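Local coordinates for protein PfVFT1 (Plasmodium falciparum, PDB 5JKQ) that probably binds a small solute between its two lobes, in the manner of Venus flytrap and solute-binding proteins, at residues I80-K84 with Y131-V135. The protein carries 3 engineered substitutions. Sequence-based numbering, arbitrary orientation.
With SO4 (sulfate ion), chain E.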
loop_
_atom_site.group_PDB
_atom_site.type_symbol
_atom_site.label_atom_id
_atom_site.label_comp_id
_atom_site.label_asym_id
_atom_site.label_seq_id
_atom_site.Cartn_x
_atom_site.Cartn_y
_atom_site.Cartn_z
ATOM N N ILE A 80 -16.348 -0.898 2.393
ATOM C CA ILE A 80 -14.994 -0.707 1.883
ATOM C C ILE A 80 -15.022 -0.624 0.361
ATOM O O ILE A 80 -15.774 -1.343 -0.298
ATOM C CB ILE A 80 -14.043 -1.848 2.334
ATOM C CG1 ILE A 80 -13.705 -1.712 3.820
ATOM C CG2 ILE A 80 -12.727 -1.823 1.559
ATOM C CD1 ILE A 80 -14.791 -2.150 4.756
ATOM N N GLY A 81 -14.194 0.263 -0.183
ATOM C CA GLY A 81 -14.098 0.451 -1.618
ATOM C C GLY A 81 -12.821 -0.137 -2.187
ATOM O O GLY A 81 -11.747 -0.007 -1.598
ATOM N N ALA A 82 -12.944 -0.788 -3.339
ATOM C CA ALA A 82 -11.791 -1.330 -4.048
ATOM C C ALA A 82 -12.012 -1.229 -5.553
ATOM O O ALA A 82 -13.146 -1.113 -6.011
ATOM C CB ALA A 82 -11.548 -2.771 -3.638
ATOM N N LEU A 83 -10.924 -1.260 -6.318
ATOM C CA LEU A 83 -11.013 -1.219 -7.775
ATOM C C LEU A 83 -11.656 -2.500 -8.299
ATOM O O LEU A 83 -11.338 -3.593 -7.832
ATOM C CB LEU A 83 -9.626 -1.031 -8.395
ATOM C CG LEU A 83 -8.885 0.261 -8.038
ATOM C CD1 LEU A 83 -7.427 0.163 -8.454
ATOM C CD2 LEU A 83 -9.541 1.468 -8.693
ATOM N N LYS A 84 -12.562 -2.365 -9.267
ATOM C CA LYS A 84 -13.266 -3.523 -9.819
ATOM C C LYS A 84 -12.423 -4.269 -10.849
ATOM O O LYS A 84 -11.485 -3.715 -11.421
ATOM C CB LYS A 84 -14.598 -3.101 -10.454
ATOM C CG LYS A 84 -14.500 -2.025 -11.527
ATOM C CD LYS A 84 -15.851 -1.807 -12.213
ATOM C CE LYS A 84 -16.916 -1.291 -11.249
ATOM N NZ LYS A 84 -18.247 -1.144 -11.906
ATOM N N TYR A 131 -17.318 -2.199 -5.292
ATOM C CA TYR A 131 -16.290 -2.009 -6.310
ATOM C C TYR A 131 -16.591 -0.808 -7.207
ATOM O O TYR A 131 -17.736 -0.585 -7.601
ATOM C CB TYR A 131 -16.146 -3.276 -7.156
ATOM C CG TYR A 131 -15.783 -4.514 -6.366
ATOM C CD1 TYR A 131 -15.061 -4.422 -5.182
ATOM C CD2 TYR A 131 -16.153 -5.776 -6.809
ATOM C CE1 TYR A 131 -14.725 -5.552 -4.461
ATOM C CE2 TYR A 131 -15.822 -6.909 -6.095
ATOM C CZ TYR A 131 -15.108 -6.791 -4.922
ATOM O OH TYR A 131 -14.778 -7.921 -4.212
ATOM N N TYR A 132 -15.551 -0.037 -7.517
ATOM C CA TYR A 132 -15.678 1.146 -8.364
ATOM C C TYR A 132 -14.482 1.272 -9.303
ATOM O O TYR A 132 -13.440 0.665 -9.072
ATOM C CB TYR A 132 -15.790 2.415 -7.513
ATOM C CG TYR A 132 -16.876 2.372 -6.462
ATOM C CD1 TYR A 132 -18.183 2.728 -6.768
ATOM C CD2 TYR A 132 -16.591 1.986 -5.159
ATOM C CE1 TYR A 132 -19.176 2.694 -5.806
ATOM C CE2 TYR A 132 -17.576 1.949 -4.193
ATOM C CZ TYR A 132 -18.866 2.304 -4.521
ATOM O OH TYR A 132 -19.847 2.268 -3.558
ATOM N N ASP A 133 -14.637 2.061 -10.362
ATOM C CA ASP A 133 -13.518 2.384 -11.241
ATOM C C ASP A 133 -12.637 3.434 -10.571
ATOM O O ASP A 133 -11.414 3.296 -10.532
ATOM C CB ASP A 133 -14.014 2.882 -12.601
ATOM C CG ASP A 133 -14.549 1.763 -13.478
ATOM O OD1 ASP A 133 -13.948 0.667 -13.485
ATOM O OD2 ASP A 133 -15.572 1.976 -14.162
ATOM N N ASN A 134 -13.273 4.481 -10.051
ATOM C CA ASN A 134 -12.595 5.482 -9.231
ATOM C C ASN A 134 -13.106 5.392 -7.796
ATOM O O ASN A 134 -14.198 5.869 -7.481
ATOM C CB ASN A 134 -12.813 6.889 -9.798
ATOM C CG ASN A 134 -11.965 7.947 -9.102
ATOM O OD1 ASN A 134 -11.779 7.918 -7.885
ATOM N ND2 ASN A 134 -11.447 8.890 -9.881
ATOM N N VAL A 135 -12.309 4.776 -6.929
ATOM C CA VAL A 135 -12.710 4.556 -5.546
ATOM C C VAL A 135 -12.659 5.860 -4.756
ATOM O O VAL A 135 -13.443 6.061 -3.829
ATOM C CB VAL A 135 -11.813 3.500 -4.860
ATOM C CG1 VAL A 135 -12.305 3.198 -3.451
ATOM C CG2 VAL A 135 -11.777 2.222 -5.682
HETATM S S SO4 E . -17.371 4.109 -10.948
HETATM O O1 SO4 E . -16.235 4.685 -10.233
HETATM O O2 SO4 E . -18.599 4.338 -10.192
HETATM O O3 SO4 E . -17.177 2.670 -11.115
HETATM O O4 SO4 E . -17.480 4.741 -12.259
#
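A82 and K84 are bonded to Y132 through their backbones where strands 77-83 and 126-132 end. Y132 N donates to A82 O at 3.0 Å. The return bond, K84 N to Y132 O at 3.2 Å, is more bent (145° at the hydrogen against 162°).

Apolar contacts fill in beside them. V135 spreads both methyls against strand 77-83: V135 CG1 lies 3.6 Å from G81 C, while V135 CG2 meets L83 CD2 at 3.8 Å. A82 CB meets Y131 CD1 on the face they share; just past the strand end K84 CB packs on Y131 CB at 3.6 Å. A chi1 of 56° turns K84 CG toward D133, and the chain passes it with K84 CD 3.4 Å from D133 OD1; the charged ends do not touch.

A sulfate, probably from the crystallisation liquor, accepts straight bonds from D133 N (O3, 2.7 Å) and N134 N (O1, 3.0 Å), an anion site at the N-terminal end of helix 135-140.

N134 N-caps that helix through OD1 to V137 N. Strands 77-83 and 126-132, with helix 102-118 between them in the chain, form a beta-alpha-beta crossover. Strand 77-83 is central in its three-stranded parallel sheet, flanked by 126-132 and 146-147; V135 also touches T147 on the latter.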